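Local coordinates for histone acetyltransferase HPA2 and related acetyltransferases (Corynebacterium glutamicum ATCC 13032, PDB 2QEC), which is a GCN5-related N-acetyltransferase that probably transfers an acyl group, such as acetyl from acetyl-CoA, to an acceptor, at residues A[119-124]-A[194-199]; A[159-164]-A[175-180]. The protein carries 1 engineered substitution. All blocks are in the same frame, centred on the assembly; numbering follows the deposited sequence.

Contact 1: residues A[119-124]-A[194-199]; sequences FHPKFP and AMWKPP. With EDO (1,2-ethanediol), chain F.
Trp196 reaches from strand 192-197 to the loop ahead of strand 126-133, where Pro121 meets its six-membered ring. From CB, which points toward the loop, the side chain runs to CG, anti to the backbone N (chi1 -174°), and the indole is carried out from the strand. Next come CE3 and CZ3, the atoms that meet the proline: CG of Pro121 lies 3.8 Å from CE3 of Trp196 and 3.7 Å from CZ3, approaching obliquely. CB and CD of the same proline sit close to CZ3 as well, and the proline and the indole run alongside one another, pointing opposite ways. At the far corner, CH2 of Trp196 is 4.2 Å from the carbonyl O of Pro124 and 4.4 Å from CB of Phe123, while O of Phe123 lies near the ring plane at the edge.

The other rim of the indole is polar: NE1 donates to the carbonyl O of Pro179 of the second subunit. Lys197 NZ bonds to O2 of a 1,2-ethanediol (2.9 Å), probably from the crystallisation liquor. Phe123 also packs on Ala194 of the second subunit. The loop before strand 126-133 thus packs on a late strand of the GNAT sheet, at the dimer interface.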
loop_
_atom_site.group_PDB
_atom_site.type_symbol
_atom_site.label_atom_id
_atom_site.label_comp_id
_atom_site.label_asym_id
_atom_site.label_seq_id
_atom_site.Cartn_x
_atom_site.Cartn_y
_atom_site.Cartn_z
ATOM N N PHE A 119 -1.389 -3.985 -8.962
ATOM C CA PHE A 119 -0.468 -3.668 -7.867
ATOM C C PHE A 119 -0.828 -2.381 -7.128
ATOM O O PHE A 119 -0.206 -2.065 -6.124
ATOM C CB PHE A 119 0.948 -3.599 -8.427
ATOM C CG PHE A 119 1.472 -4.930 -8.870
ATOM C CD1 PHE A 119 2.021 -5.809 -7.962
ATOM C CD2 PHE A 119 1.399 -5.320 -10.207
ATOM C CE1 PHE A 119 2.497 -7.033 -8.344
ATOM C CE2 PHE A 119 1.872 -6.569 -10.597
ATOM C CZ PHE A 119 2.434 -7.419 -9.666
ATOM N N HIS A 120 -1.851 -1.660 -7.596
ATOM C CA HIS A 120 -2.379 -0.519 -6.884
ATOM C C HIS A 120 -3.078 -0.980 -5.610
ATOM O O HIS A 120 -3.924 -1.874 -5.632
ATOM C CB HIS A 120 -3.409 0.277 -7.686
ATOM C CG HIS A 120 -2.873 0.899 -8.931
ATOM N ND1 HIS A 120 -3.138 2.208 -9.289
ATOM C CD2 HIS A 120 -2.114 0.384 -9.930
ATOM C CE1 HIS A 120 -2.548 2.474 -10.432
ATOM N NE2 HIS A 120 -1.924 1.390 -10.849
ATOM N N PRO A 121 -2.753 -0.352 -4.506
ATOM C CA PRO A 121 -3.508 -0.663 -3.283
ATOM C C PRO A 121 -5.033 -0.457 -3.448
ATOM O O PRO A 121 -5.488 0.339 -4.262
ATOM C CB PRO A 121 -2.864 0.254 -2.227
ATOM C CG PRO A 121 -1.473 0.578 -2.829
ATOM C CD PRO A 121 -1.715 0.668 -4.283
ATOM N N LYS A 122 -5.824 -1.261 -2.747
ATOM C CA LYS A 122 -7.269 -1.259 -2.971
ATOM C C LYS A 122 -7.924 -0.240 -2.067
ATOM O O LYS A 122 -8.792 -0.559 -1.263
ATOM C CB LYS A 122 -7.853 -2.645 -2.700
ATOM C CG LYS A 122 -7.222 -3.756 -3.538
ATOM C CD LYS A 122 -7.612 -3.641 -5.015
ATOM C CE LYS A 122 -7.217 -4.892 -5.833
ATOM N NZ LYS A 122 -7.525 -4.698 -7.288
ATOM N N PHE A 123 -7.474 0.986 -2.190
ATOM C CA PHE A 123 -7.966 2.109 -1.408
ATOM C C PHE A 123 -7.923 3.297 -2.352
ATOM O O PHE A 123 -7.108 3.309 -3.263
ATOM C CB PHE A 123 -7.035 2.371 -0.227
ATOM C CG PHE A 123 -6.910 1.194 0.693
ATOM C CD1 PHE A 123 -7.878 0.964 1.633
ATOM C CD2 PHE A 123 -5.859 0.286 0.566
ATOM C CE1 PHE A 123 -7.800 -0.152 2.479
ATOM C CE2 PHE A 123 -5.768 -0.804 1.382
ATOM C CZ PHE A 123 -6.742 -1.012 2.357
ATOM N N PRO A 124 -8.805 4.292 -2.145
ATOM C CA PRO A 124 -8.866 5.420 -3.099
ATOM C C PRO A 124 -7.574 6.183 -3.161
ATOM O O PRO A 124 -6.913 6.408 -2.132
ATOM C CB PRO A 124 -9.998 6.302 -2.546
ATOM C CG PRO A 124 -10.785 5.385 -1.622
ATOM C CD PRO A 124 -9.805 4.410 -1.065
ATOM N N ALA A 194 6.957 0.564 -6.866
ATOM C CA ALA A 194 5.661 1.119 -6.494
ATOM C C ALA A 194 5.845 1.939 -5.245
ATOM O O ALA A 194 6.492 1.477 -4.289
ATOM C CB ALA A 194 4.678 -0.039 -6.182
HETATM N N MSE A 195 5.210 3.108 -5.197
HETATM C CA MSE A 195 5.286 3.990 -4.034
HETATM C C MSE A 195 3.918 4.594 -3.722
HETATM O O MSE A 195 3.051 4.640 -4.569
HETATM C CB MSE A 195 6.291 5.123 -4.296
HETATM C CG MSE A 195 7.639 4.627 -4.776
HETATM SE SE MSE A 195 9.003 5.957 -4.815
HETATM C CE MSE A 195 9.374 5.705 -3.104
ATOM N N TRP A 196 3.774 5.064 -2.477
ATOM C CA TRP A 196 2.538 5.564 -1.936
ATOM C C TRP A 196 2.792 6.826 -1.149
ATOM O O TRP A 196 3.528 6.782 -0.143
ATOM C CB TRP A 196 2.020 4.502 -0.962
ATOM C CG TRP A 196 0.662 4.691 -0.329
ATOM C CD1 TRP A 196 0.404 4.942 0.980
ATOM C CD2 TRP A 196 -0.606 4.544 -0.966
ATOM N NE1 TRP A 196 -0.950 4.980 1.199
ATOM C CE2 TRP A 196 -1.596 4.741 0.020
ATOM C CE3 TRP A 196 -1.005 4.272 -2.278
ATOM C CZ2 TRP A 196 -2.955 4.665 -0.265
ATOM C CZ3 TRP A 196 -2.364 4.207 -2.565
ATOM C CH2 TRP A 196 -3.320 4.393 -1.567
ATOM N N LYS A 197 2.113 7.906 -1.514
ATOM C CA LYS A 197 2.005 9.069 -0.621
ATOM C C LYS A 197 0.708 8.931 0.172
ATOM O O LYS A 197 -0.383 8.931 -0.398
ATOM C CB LYS A 197 2.062 10.385 -1.387
ATOM C CG LYS A 197 1.926 11.587 -0.478
ATOM C CD LYS A 197 2.424 12.846 -1.093
ATOM C CE LYS A 197 2.415 14.020 -0.114
ATOM N NZ LYS A 197 1.148 14.192 0.692
ATOM N N PRO A 198 0.823 8.752 1.508
ATOM C CA PRO A 198 -0.360 8.384 2.250
ATOM C C PRO A 198 -1.384 9.495 2.389
ATOM O O PRO A 198 -1.032 10.674 2.253
ATOM C CB PRO A 198 0.166 7.958 3.618
ATOM C CG PRO A 198 1.531 8.515 3.728
ATOM C CD PRO A 198 2.031 8.875 2.345
ATOM N N PRO A 199 -2.630 9.116 2.670
ATOM C CA PRO A 199 -3.636 10.111 2.964
ATOM C C PRO A 199 -3.374 10.667 4.350
ATOM O O PRO A 199 -2.578 10.109 5.097
ATOM C CB PRO A 199 -4.933 9.322 2.871
ATOM C CG PRO A 199 -4.561 7.951 3.317
ATOM C CD PRO A 199 -3.174 7.753 2.736
HETATM C C1 EDO F . -1.467 14.031 -1.461
HETATM O O1 EDO F . -0.467 13.254 -0.811
HETATM C C2 EDO F . -1.063 15.470 -1.773
HETATM O O2 EDO F . -0.383 16.146 -0.722
#

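Contact 2: residues A[159-164]-A[175-180]; sequences IYLEAT and LGFVPL
A beta-alpha-beta crossover of the GNAT sheet brings these segments together: strand 159-163 leads through helix 166-174 to the parallel strand 178-183, with strand 192-197 inserted between the two. Gly176, at positive phi, is the C' residue of the Schellman motif that ends the helix, and the next residue, Phe177, turns its side chain back toward the first strand.

Leu161 lies over one face of the Phe177 ring in a CH-pi contact, its CD2 3.8 Å from the ring centroid and 26° off the normal. The methyl is offset toward the rim, hence the still shorter 3.4 Å between Leu161 CD2 and Phe177 CE2. With chi1 at 58°, the leucine branch is set so that CG as well as CD2 lies against the ring, CG near CE2 and CD2 of Phe177. Ile159 meets the same end of the phenyl group: its CG2 is 3.8 Å from Phe177 CE2 and equally close to CZ, while its carbonyl O approaches CE2 obliquely.

Farther along, Leu180 CD1 comes to the edge of the Tyr160 ring, near its plane and 3.8 Å from CE1. At another point of that edge the Tyr160 hydroxyl donates a very short 2.5 Å hydrogen bond to Glu162 OE2. His120 and Pro121 of the loop before strand 126-133 also pack on this tyrosine. No hydrogen bond joins the two segments directly; they meet by apolar packing, consistent with strand 192-197 lying between 159-163 and 178-183 in the sheet, as in the C-terminal half of the GNAT fold.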
loop_
_atom_site.group_PDB
_atom_site.type_symbol
_atom_site.label_atom_id
_atom_site.label_comp_id
_atom_site.label_asym_id
_atom_site.label_seq_id
_atom_site.Cartn_x
_atom_site.Cartn_y
_atom_site.Cartn_z
ATOM N N ILE A 159 -1.698 9.186 -3.095
ATOM C CA ILE A 159 -1.171 9.103 -4.438
ATOM C C ILE A 159 -0.348 7.795 -4.580
ATOM O O ILE A 159 0.479 7.493 -3.737
ATOM C CB ILE A 159 -0.261 10.282 -4.742
ATOM C CG1 ILE A 159 -0.930 11.604 -4.338
ATOM C CG2 ILE A 159 0.093 10.286 -6.253
ATOM C CD1 ILE A 159 -0.072 12.881 -4.653
ATOM N N TYR A 160 -0.583 7.072 -5.678
ATOM C CA TYR A 160 0.236 5.934 -6.142
ATOM C C TYR A 160 1.046 6.317 -7.398
ATOM O O TYR A 160 0.565 7.054 -8.238
ATOM C CB TYR A 160 -0.714 4.741 -6.442
ATOM C CG TYR A 160 -0.063 3.483 -6.993
ATOM C CD1 TYR A 160 0.549 2.584 -6.172
ATOM C CD2 TYR A 160 -0.021 3.241 -8.369
ATOM C CE1 TYR A 160 1.174 1.422 -6.685
ATOM C CE2 TYR A 160 0.607 2.104 -8.893
ATOM C CZ TYR A 160 1.185 1.178 -8.013
ATOM O OH TYR A 160 1.805 0.038 -8.489
ATOM N N LEU A 161 2.287 5.847 -7.483
ATOM C CA LEU A 161 3.067 5.891 -8.673
ATOM C C LEU A 161 4.033 4.701 -8.703
ATOM O O LEU A 161 4.199 3.965 -7.739
ATOM C CB LEU A 161 3.826 7.236 -8.800
ATOM C CG LEU A 161 4.792 7.632 -7.668
ATOM C CD1 LEU A 161 6.126 6.876 -7.755
ATOM C CD2 LEU A 161 5.057 9.097 -7.717
ATOM N N GLU A 162 4.661 4.502 -9.851
ATOM C CA GLU A 162 5.665 3.458 -10.043
ATOM C C GLU A 162 6.924 4.091 -10.529
ATOM O O GLU A 162 6.947 4.598 -11.649
ATOM C CB GLU A 162 5.127 2.456 -11.039
ATOM C CG GLU A 162 4.044 1.581 -10.382
ATOM C CD GLU A 162 3.117 0.881 -11.370
ATOM O OE1 GLU A 162 3.316 1.059 -12.573
ATOM O OE2 GLU A 162 2.218 0.111 -10.932
ATOM N N ALA A 163 7.959 4.123 -9.693
ATOM C CA ALA A 163 9.195 4.849 -10.046
ATOM C C ALA A 163 10.117 3.944 -10.863
ATOM O O ALA A 163 10.294 2.766 -10.553
ATOM C CB ALA A 163 9.896 5.369 -8.781
ATOM N N THR A 164 10.685 4.483 -11.934
ATOM C CA THR A 164 11.493 3.675 -12.856
ATOM C C THR A 164 13.004 3.635 -12.594
ATOM O O THR A 164 13.715 2.874 -13.277
ATOM C CB THR A 164 11.289 4.145 -14.276
ATOM O OG1 THR A 164 11.556 5.555 -14.334
ATOM C CG2 THR A 164 9.849 3.869 -14.729
ATOM N N LEU A 175 9.396 13.923 -1.388
ATOM C CA LEU A 175 8.076 14.556 -1.486
ATOM C C LEU A 175 6.989 13.860 -0.692
ATOM O O LEU A 175 5.816 14.226 -0.809
ATOM C CB LEU A 175 7.658 14.633 -2.961
ATOM C CG LEU A 175 8.589 15.455 -3.825
ATOM C CD1 LEU A 175 8.310 15.179 -5.299
ATOM C CD2 LEU A 175 8.413 16.925 -3.515
ATOM N N GLY A 176 7.372 12.898 0.144
ATOM C CA GLY A 176 6.434 12.198 1.017
ATOM C C GLY A 176 5.921 10.842 0.563
ATOM O O GLY A 176 5.076 10.277 1.233
ATOM N N PHE A 177 6.395 10.314 -0.564
ATOM C CA PHE A 177 6.081 8.920 -0.956
ATOM C C PHE A 177 6.901 7.892 -0.188
ATOM O O PHE A 177 8.114 8.029 -0.043
ATOM C CB PHE A 177 6.315 8.714 -2.451
ATOM C CG PHE A 177 5.353 9.453 -3.330
ATOM C CD1 PHE A 177 5.498 10.824 -3.558
ATOM C CD2 PHE A 177 4.289 8.795 -3.909
ATOM C CE1 PHE A 177 4.613 11.504 -4.361
ATOM C CE2 PHE A 177 3.417 9.445 -4.733
ATOM C CZ PHE A 177 3.575 10.832 -4.953
ATOM N N VAL A 178 6.252 6.835 0.294
ATOM C CA VAL A 178 6.976 5.720 0.919
ATOM C C VAL A 178 6.981 4.513 -0.041
ATOM O O VAL A 178 6.086 4.395 -0.885
ATOM C CB VAL A 178 6.376 5.285 2.280
ATOM C CG1 VAL A 178 6.393 6.423 3.281
ATOM C CG2 VAL A 178 5.007 4.710 2.115
ATOM N N PRO A 179 8.025 3.638 0.039
ATOM C CA PRO A 179 7.985 2.498 -0.876
ATOM C C PRO A 179 6.918 1.461 -0.489
ATOM O O PRO A 179 6.687 1.219 0.684
ATOM C CB PRO A 179 9.387 1.863 -0.740
ATOM C CG PRO A 179 9.930 2.352 0.588
ATOM C CD PRO A 179 9.287 3.702 0.818
ATOM N N LEU A 180 6.321 0.842 -1.504
ATOM C CA LEU A 180 5.503 -0.353 -1.340
ATOM C C LEU A 180 6.371 -1.577 -1.694
ATOM O O LEU A 180 6.538 -2.472 -0.897
ATOM C CB LEU A 180 4.286 -0.257 -2.248
ATOM C CG LEU A 180 3.230 0.804 -1.895
ATOM C CD1 LEU A 180 2.170 0.882 -3.006
ATOM C CD2 LEU A 180 2.508 0.429 -0.609
#

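How the contacts relate
From the N terminus, the chain first reaches 119-124, the loop that leads into strand 126-133, and contact 1 closes only when it arrives at 194-199, near the C terminus. Contact 2 is nested inside that long loop, closing a short one of its own around helix 166-174. Strand 192-197 returns between the two strands of contact 2 and hydrogen-bonds to both: Lys197 N lies 2.8 Å from Ile159 O, and Trp196 O lies 2.8 Å from Val178 N. The two contacts therefore tie the loop, the helix connection and the end of the sheet together, and both reach the second subunit.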